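Long-range contacts in uncharacterized protein (Novosphingobium aromaticivorans, PDB 3M7A), which is of unknown function but belongs to the DUF192 (COG1430) family of small, mainly beta-strand proteins and probably starts out as a secreted or lipid-attached precursor: residues A[16-21]-A[37-42]; A[32-37]-A[130-135]; A[64-69]-A[116-121]; A[94-99]-A[110-115]. All blocks are in the same frame, centred on the assembly; numbering follows the deposited sequence.

Interaction 1: residues A[16-21]-A[37-42]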
loop_
_atom_site.group_PDB
_atom_site.type_symbol
_atom_site.label_atom_id
_atom_site.label_comp_id
_atom_site.label_asym_id
_atom_site.label_seq_id
_atom_site.Cartn_x
_atom_site.Cartn_y
_atom_site.Cartn_z
ATOM N N PRO A 16 -7.079 -7.108 14.014
ATOM C CA PRO A 16 -6.972 -7.893 15.252
ATOM C C PRO A 16 -5.558 -8.272 15.659
ATOM O O PRO A 16 -5.339 -8.656 16.827
ATOM C CB PRO A 16 -7.832 -9.138 14.952
ATOM C CG PRO A 16 -7.748 -9.283 13.462
ATOM C CD PRO A 16 -7.798 -7.859 12.961
ATOM N N VAL A 17 -4.620 -8.235 14.713
ATOM C CA VAL A 17 -3.210 -8.575 15.011
ATOM C C VAL A 17 -2.422 -7.324 15.418
ATOM O O VAL A 17 -1.752 -7.277 16.476
ATOM C CB VAL A 17 -2.524 -9.275 13.814
ATOM C CG1 VAL A 17 -1.031 -9.610 14.117
ATOM C CG2 VAL A 17 -3.298 -10.561 13.432
ATOM N N SER A 18 -2.511 -6.296 14.583
ATOM C CA SER A 18 -1.694 -5.110 14.755
ATOM C C SER A 18 -2.338 -4.030 15.611
ATOM O O SER A 18 -1.648 -3.104 16.057
ATOM C CB SER A 18 -1.405 -4.505 13.390
ATOM O OG SER A 18 -2.615 -3.993 12.845
ATOM N N GLY A 19 -3.655 -4.104 15.794
ATOM C CA GLY A 19 -4.385 -3.017 16.421
ATOM C C GLY A 19 -4.481 -1.734 15.609
ATOM O O GLY A 19 -5.015 -0.753 16.109
ATOM N N LEU A 20 -3.954 -1.732 14.370
ATOM C CA LEU A 20 -3.982 -0.548 13.538
ATOM C C LEU A 20 -5.411 -0.321 12.991
ATOM O O LEU A 20 -6.187 -1.248 12.807
ATOM C CB LEU A 20 -2.984 -0.660 12.394
ATOM C CG LEU A 20 -1.515 -0.760 12.774
ATOM C CD1 LEU A 20 -0.662 -1.062 11.536
ATOM C CD2 LEU A 20 -0.991 0.533 13.422
ATOM N N GLN A 21 -5.746 0.927 12.732
ATOM C CA GLN A 21 -6.982 1.251 12.064
ATOM C C GLN A 21 -6.945 0.646 10.664
ATOM O O GLN A 21 -5.906 0.672 10.000
ATOM C CB GLN A 21 -7.140 2.771 11.959
ATOM C CG GLN A 21 -8.516 3.175 11.529
ATOM C CD GLN A 21 -8.724 4.671 11.316
ATOM O OE1 GLN A 21 -9.855 5.097 11.054
ATOM N NE2 GLN A 21 -7.656 5.473 11.397
ATOM N N ARG A 37 -8.881 -2.727 1.717
ATOM C CA ARG A 37 -9.048 -2.453 3.137
ATOM C C ARG A 37 -7.649 -2.488 3.764
ATOM O O ARG A 37 -7.044 -3.556 3.847
ATOM C CB ARG A 37 -9.939 -3.507 3.800
ATOM C CG ARG A 37 -11.333 -3.654 3.278
ATOM C CD ARG A 37 -12.174 -2.515 3.599
ATOM N NE ARG A 37 -12.316 -2.274 5.039
ATOM C CZ ARG A 37 -13.039 -1.287 5.562
ATOM N NH1 ARG A 37 -13.676 -0.416 4.758
ATOM N NH2 ARG A 37 -13.083 -1.131 6.893
ATOM N N SER A 38 -7.158 -1.327 4.167
ATOM C CA SER A 38 -5.748 -1.162 4.472
ATOM C C SER A 38 -5.489 -0.757 5.912
ATOM O O SER A 38 -6.037 0.210 6.397
ATOM C CB SER A 38 -5.173 -0.104 3.524
ATOM O OG SER A 38 -5.348 -0.483 2.181
ATOM N N GLU A 39 -4.609 -1.491 6.572
ATOM C CA GLU A 39 -4.077 -1.049 7.860
ATOM C C GLU A 39 -3.333 0.268 7.666
ATOM O O GLU A 39 -2.545 0.380 6.713
ATOM C CB GLU A 39 -3.104 -2.088 8.386
ATOM C CG GLU A 39 -3.792 -3.327 8.961
ATOM C CD GLU A 39 -2.770 -4.416 9.204
ATOM O OE1 GLU A 39 -2.175 -4.405 10.301
ATOM O OE2 GLU A 39 -2.485 -5.227 8.276
ATOM N N LEU A 40 -3.493 1.204 8.599
ATOM C CA LEU A 40 -2.902 2.525 8.491
ATOM C C LEU A 40 -1.694 2.610 9.414
ATOM O O LEU A 40 -1.828 2.578 10.645
ATOM C CB LEU A 40 -3.956 3.578 8.855
ATOM C CG LEU A 40 -3.665 5.037 8.515
ATOM C CD1 LEU A 40 -4.903 5.887 8.836
ATOM C CD2 LEU A 40 -2.443 5.552 9.264
ATOM N N ALA A 41 -0.524 2.699 8.802
ATOM C CA ALA A 41 0.726 2.883 9.536
ATOM C C ALA A 41 1.105 4.343 9.413
ATOM O O ALA A 41 1.298 4.854 8.307
ATOM C CB ALA A 41 1.819 2.008 8.928
ATOM N N ARG A 42 1.210 5.013 10.555
ATOM C CA ARG A 42 1.501 6.443 10.557
ATOM C C ARG A 42 2.823 6.833 11.204
ATOM O O ARG A 42 3.591 7.608 10.639
ATOM C CB ARG A 42 0.399 7.225 11.241
ATOM C CG ARG A 42 0.415 8.627 10.792
ATOM C CD ARG A 42 -0.659 9.442 11.313
ATOM N NE ARG A 42 -2.013 9.242 10.787
ATOM C CZ ARG A 42 -2.570 9.865 9.740
ATOM N NH1 ARG A 42 -1.869 10.649 8.926
ATOM N NH2 ARG A 42 -3.857 9.707 9.526
HETATM O O HOH W 1 -3.576 2.968 12.687
#
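Ser-18, Leu-20 and Gln-21 meet Glu-39 and Leu-40 in a polar loop-to-strand contact, where the loop after strand 13-14 comes down beside the end of strand 32-41. The hydroxyl OG of Ser-18 donates to Glu-39 OE1 over 2.6 Å, reaching the oxygen on its anti side and 21° out of the carboxylate plane. OE1 is also in a salt bridge with Arg-54, so two donors grip one oxygen. Ser-18 OG also accepts from Leu-20 N at 3.0 Å. That closes an ST turn, with OG between the backbone N and the carbonyl carbon (chi1 68°), within reach of that N-H. Beyond the turn the loop passes into the antiparallel pairing of strands 21-29 and 32-41: Leu-40 N donates to Gln-21 O at 2.8 Å, the donor almost in line with the C=O, though the bond is bent at the hydrogen (142°). A water bridges the pair, accepting from Gln-21 N and donating to Leu-40 O. Leu-20 crosses Glu-39 at about a right angle and sets CD2 3.5 Å from Leu-40 O. The side chains of Gln-21 and Leu-40 run together in one direction, with Gln-21 NE2 3.8 Å from Leu-40 CD1.

Interaction 2: residues A[32-37]-A[130-135]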
loop_
_atom_site.group_PDB
_atom_site.type_symbol
_atom_site.label_atom_id
_atom_site.label_comp_id
_atom_site.label_asym_id
_atom_site.label_seq_id
_atom_site.Cartn_x
_atom_site.Cartn_y
_atom_site.Cartn_z
ATOM N N GLY A 32 -9.530 1.078 -14.209
ATOM C CA GLY A 32 -10.725 1.100 -13.404
ATOM C C GLY A 32 -10.426 1.546 -11.970
ATOM O O GLY A 32 -9.446 2.264 -11.730
ATOM N N ARG A 33 -11.265 1.096 -11.046
ATOM C CA ARG A 33 -11.189 1.468 -9.651
ATOM C C ARG A 33 -11.012 0.220 -8.825
ATOM O O ARG A 33 -11.817 -0.705 -8.918
ATOM C CB ARG A 33 -12.434 2.257 -9.213
ATOM C CG ARG A 33 -12.443 2.706 -7.744
ATOM C CD ARG A 33 -13.682 3.520 -7.485
ATOM N NE ARG A 33 -13.727 4.261 -6.231
ATOM C CZ ARG A 33 -13.216 5.473 -6.031
ATOM N NH1 ARG A 33 -12.480 6.058 -6.966
ATOM N NH2 ARG A 33 -13.474 6.121 -4.900
ATOM N N HIS A 34 -9.958 0.223 -8.004
ATOM C CA HIS A 34 -9.598 -0.893 -7.122
ATOM C C HIS A 34 -9.694 -0.429 -5.688
ATOM O O HIS A 34 -9.403 0.739 -5.403
ATOM C CB HIS A 34 -8.167 -1.359 -7.410
ATOM C CG HIS A 34 -7.922 -1.602 -8.852
ATOM N ND1 HIS A 34 -8.305 -2.757 -9.489
ATOM C CD2 HIS A 34 -7.378 -0.805 -9.797
ATOM C CE1 HIS A 34 -7.994 -2.668 -10.770
ATOM N NE2 HIS A 34 -7.419 -1.497 -10.985
ATOM N N VAL A 35 -10.065 -1.339 -4.794
ATOM C CA VAL A 35 -10.325 -1.002 -3.402
ATOM C C VAL A 35 -9.587 -1.975 -2.481
ATOM O O VAL A 35 -9.681 -3.183 -2.669
ATOM C CB VAL A 35 -11.858 -1.091 -3.069
ATOM C CG1 VAL A 35 -12.102 -0.661 -1.625
ATOM C CG2 VAL A 35 -12.656 -0.244 -4.029
ATOM N N PHE A 36 -8.853 -1.442 -1.510
ATOM C CA PHE A 36 -8.100 -2.226 -0.536
ATOM C C PHE A 36 -8.482 -1.789 0.868
ATOM O O PHE A 36 -8.334 -0.620 1.189
ATOM C CB PHE A 36 -6.600 -2.078 -0.765
ATOM C CG PHE A 36 -6.187 -2.437 -2.152
ATOM C CD1 PHE A 36 -5.966 -3.755 -2.501
ATOM C CD2 PHE A 36 -6.064 -1.473 -3.145
ATOM C CE1 PHE A 36 -5.600 -4.112 -3.793
ATOM C CE2 PHE A 36 -5.719 -1.808 -4.446
ATOM C CZ PHE A 36 -5.469 -3.125 -4.769
ATOM N N ARG A 37 -8.881 -2.727 1.717
ATOM C CA ARG A 37 -9.048 -2.453 3.137
ATOM C C ARG A 37 -7.649 -2.488 3.764
ATOM O O ARG A 37 -7.044 -3.556 3.847
ATOM C CB ARG A 37 -9.939 -3.507 3.800
ATOM C CG ARG A 37 -11.333 -3.654 3.278
ATOM C CD ARG A 37 -12.174 -2.515 3.599
ATOM N NE ARG A 37 -12.316 -2.274 5.039
ATOM C CZ ARG A 37 -13.039 -1.287 5.562
ATOM N NH1 ARG A 37 -13.676 -0.416 4.758
ATOM N NH2 ARG A 37 -13.083 -1.131 6.893
ATOM N N LEU A 130 -3.956 -6.304 -11.914
ATOM C CA LEU A 130 -5.055 -5.329 -11.864
ATOM C C LEU A 130 -4.957 -4.211 -12.873
ATOM O O LEU A 130 -5.978 -3.585 -13.203
ATOM C CB LEU A 130 -5.171 -4.740 -10.453
ATOM C CG LEU A 130 -5.587 -5.720 -9.353
ATOM C CD1 LEU A 130 -5.597 -5.006 -7.998
ATOM C CD2 LEU A 130 -6.919 -6.392 -9.636
ATOM N N GLY A 131 -3.754 -3.943 -13.343
ATOM C CA GLY A 131 -3.516 -2.828 -14.221
ATOM C C GLY A 131 -3.197 -1.508 -13.555
ATOM O O GLY A 131 -3.288 -0.475 -14.218
ATOM N N ILE A 132 -2.824 -1.534 -12.280
ATOM C CA ILE A 132 -2.434 -0.319 -11.564
ATOM C C ILE A 132 -1.115 0.180 -12.149
ATOM O O ILE A 132 -0.179 -0.605 -12.362
ATOM C CB ILE A 132 -2.349 -0.589 -10.046
ATOM C CG1 ILE A 132 -3.741 -0.883 -9.465
ATOM C CG2 ILE A 132 -1.692 0.597 -9.326
ATOM C CD1 ILE A 132 -3.751 -1.382 -8.034
ATOM N N LYS A 133 -1.056 1.480 -12.440
ATOM C CA LYS A 133 0.091 2.079 -13.132
ATOM C C LYS A 133 0.477 3.428 -12.537
ATOM O O LYS A 133 -0.352 4.102 -11.957
ATOM C CB LYS A 133 -0.236 2.247 -14.620
ATOM C CG LYS A 133 -0.259 0.906 -15.367
ATOM C CD LYS A 133 -0.733 0.998 -16.788
ATOM C CE LYS A 133 -0.707 -0.384 -17.426
ATOM N NZ LYS A 133 0.628 -1.025 -17.345
ATOM N N PRO A 134 1.740 3.832 -12.728
ATOM C CA PRO A 134 2.116 5.190 -12.383
ATOM C C PRO A 134 1.162 6.186 -13.020
ATOM O O PRO A 134 0.740 6.023 -14.178
ATOM C CB PRO A 134 3.541 5.310 -12.925
ATOM C CG PRO A 134 4.084 3.894 -12.851
ATOM C CD PRO A 134 2.893 3.050 -13.242
ATOM N N GLY A 135 0.812 7.221 -12.258
ATOM C CA GLY A 135 -0.196 8.189 -12.647
ATOM C C GLY A 135 -1.586 7.968 -12.067
ATOM O O GLY A 135 -2.391 8.910 -11.998
#
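His-34 and Phe-36, two residues apart on strand 32-41 and so on the same side of it, pack against Leu-130, which ends helix 126-130, and Ile-132 in the loop after it. The contact across the two segments is van der Waals in character, with no hydrogen bond between them.

The imidazole is met first by a CH-pi interaction. Leu-130 CB lies over one face of the His-34 ring, 3.9 Å from its centroid and 30° off the normal. The two side chains run antiparallel alongside one another, with both methyls of Leu-130 near His-34 ND1. Ile-132 approaches the other end of the ring obliquely, its CG1 3.7 Å from His-34 CD2.

Apolar packing continues at Phe-36, whose ring meets both aliphatic chains at its edge. Phe-36 CZ is 3.7 Å from Leu-130 CD1 and 4.1 Å from Ile-132 CD1. Ile-132 gets there because CG1 is turned away from its carbonyl carbon (chi1 -67°) and the chain then runs on extended.

On the polar side, His-34 NE2 is hydrogen-bonded to Ser-31 OG. Leu-130 O lies 3.3 Å from His-34 CE1, a close approach rather than a bond.

Gly-131, with positive phi, is the C-prime residue of a Schellman motif, in which Ile-132 N returns to Ala-127 O and Gly-131 N to Ala-128 O. The residues after the helix end pack on the sheet: Ile-132 also touches Val-27 on strand 21-29, while Phe-36 reaches Leu-126 of the helix and Leu-120 and Ile-122 of strand 118-123.

Interaction 3: residues A[64-69]-A[116-121]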
loop_
_atom_site.group_PDB
_atom_site.type_symbol
_atom_site.label_atom_id
_atom_site.label_comp_id
_atom_site.label_asym_id
_atom_site.label_seq_id
_atom_site.Cartn_x
_atom_site.Cartn_y
_atom_site.Cartn_z
ATOM N N ILE A 64 -1.443 0.867 4.215
ATOM C CA ILE A 64 -1.214 2.225 3.743
ATOM C C ILE A 64 -0.340 2.946 4.785
ATOM O O ILE A 64 -0.634 2.926 5.983
ATOM C CB ILE A 64 -2.567 2.963 3.447
ATOM C CG1 ILE A 64 -2.340 4.363 2.844
ATOM C CG2 ILE A 64 -3.451 3.071 4.669
ATOM C CD1 ILE A 64 -1.965 4.359 1.400
ATOM N N PHE A 65 0.728 3.560 4.303
ATOM C CA PHE A 65 1.722 4.258 5.084
ATOM C C PHE A 65 1.541 5.740 4.775
ATOM O O PHE A 65 1.717 6.146 3.634
ATOM C CB PHE A 65 3.128 3.824 4.673
ATOM C CG PHE A 65 3.444 2.337 4.849
ATOM C CD1 PHE A 65 2.841 1.383 4.065
ATOM C CD2 PHE A 65 4.417 1.927 5.749
ATOM C CE1 PHE A 65 3.167 0.052 4.224
ATOM C CE2 PHE A 65 4.745 0.594 5.900
ATOM C CZ PHE A 65 4.127 -0.348 5.131
ATOM N N LEU A 66 1.133 6.546 5.757
ATOM C CA LEU A 66 0.802 7.961 5.540
ATOM C C LEU A 66 1.903 8.791 6.160
ATOM O O LEU A 66 2.231 8.631 7.343
ATOM C CB LEU A 66 -0.550 8.338 6.130
ATOM C CG LEU A 66 -1.755 7.694 5.478
ATOM C CD1 LEU A 66 -3.040 8.252 6.144
ATOM C CD2 LEU A 66 -1.756 7.863 3.934
ATOM N N ARG A 67 2.482 9.661 5.348
ATOM C CA ARG A 67 3.727 10.307 5.711
ATOM C C ARG A 67 3.623 11.797 5.790
ATOM O O ARG A 67 3.162 12.454 4.886
ATOM C CB ARG A 67 4.807 9.958 4.708
ATOM C CG ARG A 67 5.027 8.466 4.643
ATOM C CD ARG A 67 5.912 8.065 3.511
ATOM N NE ARG A 67 7.250 8.644 3.537
ATOM C CZ ARG A 67 8.238 8.217 4.308
ATOM N NH1 ARG A 67 8.070 7.221 5.167
ATOM N NH2 ARG A 67 9.430 8.773 4.228
ATOM N N ASN A 68 4.094 12.325 6.907
ATOM C CA ASN A 68 4.159 13.763 7.118
ATOM C C ASN A 68 5.303 14.044 8.092
ATOM O O ASN A 68 5.226 13.627 9.245
ATOM C CB ASN A 68 2.850 14.348 7.651
ATOM C CG ASN A 68 2.854 15.866 7.649
ATOM O OD1 ASN A 68 3.895 16.498 7.410
ATOM N ND2 ASN A 68 1.709 16.469 7.925
ATOM N N PRO A 69 6.367 14.738 7.646
ATOM C CA PRO A 69 6.543 15.285 6.302
ATOM C C PRO A 69 6.664 14.192 5.226
ATOM O O PRO A 69 7.055 13.051 5.535
ATOM C CB PRO A 69 7.845 16.076 6.428
ATOM C CG PRO A 69 8.621 15.323 7.430
ATOM C CD PRO A 69 7.614 14.837 8.434
ATOM N N THR A 116 7.493 11.343 -0.846
ATOM C CA THR A 116 6.486 10.293 -0.783
ATOM C C THR A 116 5.423 10.662 0.260
ATOM O O THR A 116 5.711 10.690 1.469
ATOM C CB THR A 116 7.131 8.974 -0.381
ATOM O OG1 THR A 116 8.246 8.709 -1.235
ATOM C CG2 THR A 116 6.145 7.818 -0.467
ATOM N N LEU A 117 4.214 10.981 -0.207
ATOM C CA LEU A 117 3.076 11.279 0.658
ATOM C C LEU A 117 2.502 10.010 1.290
ATOM O O LEU A 117 2.051 10.033 2.434
ATOM C CB LEU A 117 2.018 12.026 -0.168
ATOM C CG LEU A 117 0.744 12.372 0.599
ATOM C CD1 LEU A 117 1.021 13.356 1.748
ATOM C CD2 LEU A 117 -0.279 12.970 -0.365
ATOM N N ALA A 118 2.453 8.926 0.523
ATOM C CA ALA A 118 1.884 7.670 1.009
ATOM C C ALA A 118 2.530 6.505 0.283
ATOM O O ALA A 118 3.083 6.662 -0.794
ATOM C CB ALA A 118 0.355 7.658 0.810
ATOM N N VAL A 119 2.420 5.326 0.870
ATOM C CA VAL A 119 2.804 4.083 0.255
ATOM C C VAL A 119 1.689 3.082 0.497
ATOM O O VAL A 119 1.163 3.004 1.592
ATOM C CB VAL A 119 4.124 3.537 0.844
ATOM C CG1 VAL A 119 4.545 2.249 0.141
ATOM C CG2 VAL A 119 5.245 4.603 0.726
ATOM N N LEU A 120 1.334 2.326 -0.544
ATOM C CA LEU A 120 0.339 1.277 -0.439
ATOM C C LEU A 120 1.037 -0.035 -0.773
ATOM O O LEU A 120 1.621 -0.190 -1.861
ATOM C CB LEU A 120 -0.818 1.536 -1.398
ATOM C CG LEU A 120 -1.848 0.419 -1.442
ATOM C CD1 LEU A 120 -2.622 0.280 -0.106
ATOM C CD2 LEU A 120 -2.849 0.666 -2.579
ATOM N N GLU A 121 0.997 -0.972 0.168
ATOM C CA GLU A 121 1.496 -2.330 -0.068
ATOM C C GLU A 121 0.340 -3.311 -0.254
ATOM O O GLU A 121 -0.593 -3.319 0.533
ATOM C CB GLU A 121 2.368 -2.814 1.106
ATOM C CG GLU A 121 3.668 -2.046 1.227
ATOM C CD GLU A 121 4.562 -2.454 2.369
ATOM O OE1 GLU A 121 4.163 -3.235 3.232
ATOM O OE2 GLU A 121 5.696 -1.934 2.397
#
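Antiparallel pairing of strands 61-66 and 118-123 in the main sheet brings Phe-65 opposite Val-119, with the two short strand segments 4.6 Å apart and running at 169°. Phe-65 and Val-119 form the hydrogen-bonded pair: Phe-65 N donates to Val-119 O at 2.8 Å, and Val-119 N returns a bond to Phe-65 O at 3.0 Å on a lone pair in the carbonyl plane. Ile-64 with Leu-120 and Leu-66 with Ala-118 are the non-hydrogen-bonded pairs. One more backbone bond, Arg-67 N to Leu-117 O, continues the pairing past the strand ends.

On the sheet face that carries Phe-65 and Val-119, their CB atoms rest against each other, and the far end of the Phe-65 ring (CE1, CZ) lies by the Glu-121 carboxylate, Phe-65 CE1 3.4 Å from Glu-121 CD, with the planes 57° apart. Phe-75 meets the same ring edge-to-face. On the other face, Leu-66 CD2 packs on Ala-118 CB at 3.8 Å, and Ile-64 CD1 lies near both Ala-118 and Leu-120.

Arg-67 bends at chi3 (60°), bringing NE to Thr-116 O for a weak bond of 3.3 Å at the guanidinium edge; its firmer polar partners are Gln-47 and Asp-71. Leu-117 and Ala-118 both face Val-89 on the neighbouring strand 84-89, the arrangement of a classic beta bulge.

Interaction 4: residues A[94-99]-A[110-115]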
loop_
_atom_site.group_PDB
_atom_site.type_symbol
_atom_site.label_atom_id
_atom_site.label_comp_id
_atom_site.label_asym_id
_atom_site.label_seq_id
_atom_site.Cartn_x
_atom_site.Cartn_y
_atom_site.Cartn_z
ATOM N N ARG A 94 -0.931 10.829 -6.700
ATOM C CA ARG A 94 -0.775 9.933 -7.846
ATOM C C ARG A 94 0.408 8.990 -7.624
ATOM O O ARG A 94 1.428 9.343 -7.009
ATOM C CB ARG A 94 -0.626 10.719 -9.153
ATOM C CG ARG A 94 -1.866 11.468 -9.511
ATOM C CD ARG A 94 -1.767 12.163 -10.870
ATOM N NE ARG A 94 -3.019 12.877 -11.148
ATOM C CZ ARG A 94 -4.144 12.328 -11.612
ATOM N NH1 ARG A 94 -4.217 11.023 -11.874
ATOM N NH2 ARG A 94 -5.230 13.083 -11.771
ATOM N N VAL A 95 0.285 7.786 -8.179
ATOM C CA VAL A 95 1.361 6.803 -8.116
ATOM C C VAL A 95 2.554 7.335 -8.908
ATOM O O VAL A 95 2.427 7.710 -10.069
ATOM C CB VAL A 95 0.895 5.444 -8.682
ATOM C CG1 VAL A 95 2.061 4.432 -8.721
ATOM C CG2 VAL A 95 -0.314 4.875 -7.915
HETATM N N MSE A 96 3.718 7.364 -8.263
HETATM C CA MSE A 96 4.971 7.730 -8.910
HETATM C C MSE A 96 5.666 6.523 -9.535
HETATM O O MSE A 96 6.164 6.587 -10.665
HETATM C CB MSE A 96 5.939 8.358 -7.906
HETATM C CG MSE A 96 5.462 9.667 -7.335
HETATM SE SE MSE A 96 6.707 10.438 -6.067
HETATM C CE MSE A 96 6.633 9.099 -4.695
ATOM N N ASN A 97 5.734 5.441 -8.780
ATOM C CA ASN A 97 6.474 4.278 -9.161
ATOM C C ASN A 97 6.027 3.113 -8.278
ATOM O O ASN A 97 5.415 3.296 -7.205
ATOM C CB ASN A 97 8.001 4.469 -9.072
ATOM C CG ASN A 97 8.526 4.626 -7.657
ATOM O OD1 ASN A 97 8.173 5.578 -6.947
ATOM N ND2 ASN A 97 9.408 3.715 -7.259
ATOM N N ILE A 98 6.296 1.901 -8.760
ATOM C CA ILE A 98 5.922 0.682 -8.076
ATOM C C ILE A 98 7.172 -0.196 -7.976
ATOM O O ILE A 98 7.843 -0.414 -8.990
ATOM C CB ILE A 98 4.808 -0.064 -8.854
ATOM C CG1 ILE A 98 3.554 0.832 -9.047
ATOM C CG2 ILE A 98 4.455 -1.387 -8.131
ATOM C CD1 ILE A 98 2.495 0.221 -9.931
ATOM N N ALA A 99 7.466 -0.696 -6.783
ATOM C CA ALA A 99 8.462 -1.757 -6.608
ATOM C C ALA A 99 7.679 -3.063 -6.654
ATOM O O ALA A 99 7.072 -3.448 -5.657
ATOM C CB ALA A 99 9.246 -1.622 -5.316
ATOM N N LEU A 110 14.489 -0.314 -1.733
ATOM C CA LEU A 110 13.445 -0.104 -2.737
ATOM C C LEU A 110 13.013 1.344 -2.602
ATOM O O LEU A 110 12.189 1.677 -1.759
ATOM C CB LEU A 110 12.271 -1.044 -2.467
ATOM C CG LEU A 110 12.651 -2.525 -2.412
ATOM C CD1 LEU A 110 11.446 -3.303 -1.915
ATOM C CD2 LEU A 110 13.168 -3.015 -3.790
ATOM N N PRO A 111 13.590 2.229 -3.424
ATOM C CA PRO A 111 13.341 3.662 -3.244
ATOM C C PRO A 111 12.120 4.175 -3.980
ATOM O O PRO A 111 11.821 3.745 -5.096
ATOM C CB PRO A 111 14.586 4.305 -3.850
ATOM C CG PRO A 111 15.020 3.318 -4.878
ATOM C CD PRO A 111 14.721 1.983 -4.322
ATOM N N ALA A 112 11.459 5.140 -3.378
ATOM C CA ALA A 112 10.464 5.949 -4.061
ATOM C C ALA A 112 11.153 6.824 -5.097
ATOM O O ALA A 112 12.332 7.156 -4.970
ATOM C CB ALA A 112 9.705 6.850 -3.042
ATOM N N ALA A 113 10.365 7.290 -6.072
ATOM C CA ALA A 113 10.876 8.190 -7.091
ATOM C C ALA A 113 11.187 9.571 -6.551
ATOM O O ALA A 113 11.880 10.323 -7.207
ATOM C CB ALA A 113 9.842 8.320 -8.201
ATOM N N GLY A 114 10.668 9.921 -5.380
ATOM C CA GLY A 114 10.811 11.258 -4.822
ATOM C C GLY A 114 10.023 11.398 -3.542
ATOM O O GLY A 114 9.566 10.390 -2.988
ATOM N N PRO A 115 9.794 12.646 -3.083
ATOM C CA PRO A 115 8.969 12.897 -1.901
ATOM C C PRO A 115 7.698 12.058 -1.937
ATOM O O PRO A 115 6.976 12.046 -2.923
ATOM C CB PRO A 115 8.715 14.403 -1.972
ATOM C CG PRO A 115 9.957 14.941 -2.635
ATOM C CD PRO A 115 10.358 13.891 -3.653
#
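Asn-97 turns its amide onto the backbone around Ala-112, joining two sheets through side chains: strand 95-102 belongs to the main mixed sheet, strand 110-112 to a separate two-stranded one with 72-75. The two short strand segments run antiparallel at 169°, but their axes stay 7.8 Å apart, too far for a ladder of backbone bonds.

The amide works with both ends. Asn-97 OD1 accepts from Ala-113 N at 2.9 Å, with the donor standing above the carbonyl plane by 52° and not on a lone pair. Asn-97 ND2 donates to Pro-111 O at 3.2 Å, this time on a lone pair in the plane of that carbonyl, though the oxygen is tilted from the amide plane. CG of Asn-97 lies between its own backbone N and carbonyl carbon (chi1 68°), and this directs the amide across to residues 111 and 113. Holding both of its ends fixes which way round the group lies.

Beside it, selenomethionine Met-96 also points its CB toward 110-115; its backbone angles are helical and both residues bond to Phe-88 through their backbones, consistent with a bulge in the broken strand 95-102. Met-96 CB touches Ala-113 CB at 3.9 Å, and a bend at chi3 brings CE to the carbonyls of the turn. Farther along, Ala-99 CB faces Leu-110 CB at 4.2 Å. Strand 84-89 contributes Phe-88, touched by Asn-97 and Ala-112, and Ile-86, touched by Leu-110. The terminal methyl CE of Met-96 ends 3.6 Å from Gly-114 O and 3.5 Å from Pro-115 O.

Interactions 1, 2 and 3 meet around strand 32-41: interactions 1 and 2 use its two ends, with centres about 20 Å apart on opposite sides of the chain's centre. Interaction 3 adjoins interaction 1 through Glu-39 O to Ile-64 N and Ala-41 N to Ile-64 O, each 2.8 Å and probably hydrogen-bonded, and packs on interaction 2 where Phe-36 CD2 lies 3.9 Å from Leu-120 CD2. Interaction 4, nested along the chain inside both, touches interaction 2 through Gly-135 N and Val-95 O (2.8 Å, a probable bond) and interaction 3, centres about 10 Å apart, where Thr-116 OG1 lies 3.8 Å from Met-96 CE. A 1,2-ethanediol, probably from the crystallisation liquor, sits about 3 Å from the Leu-20 side chain.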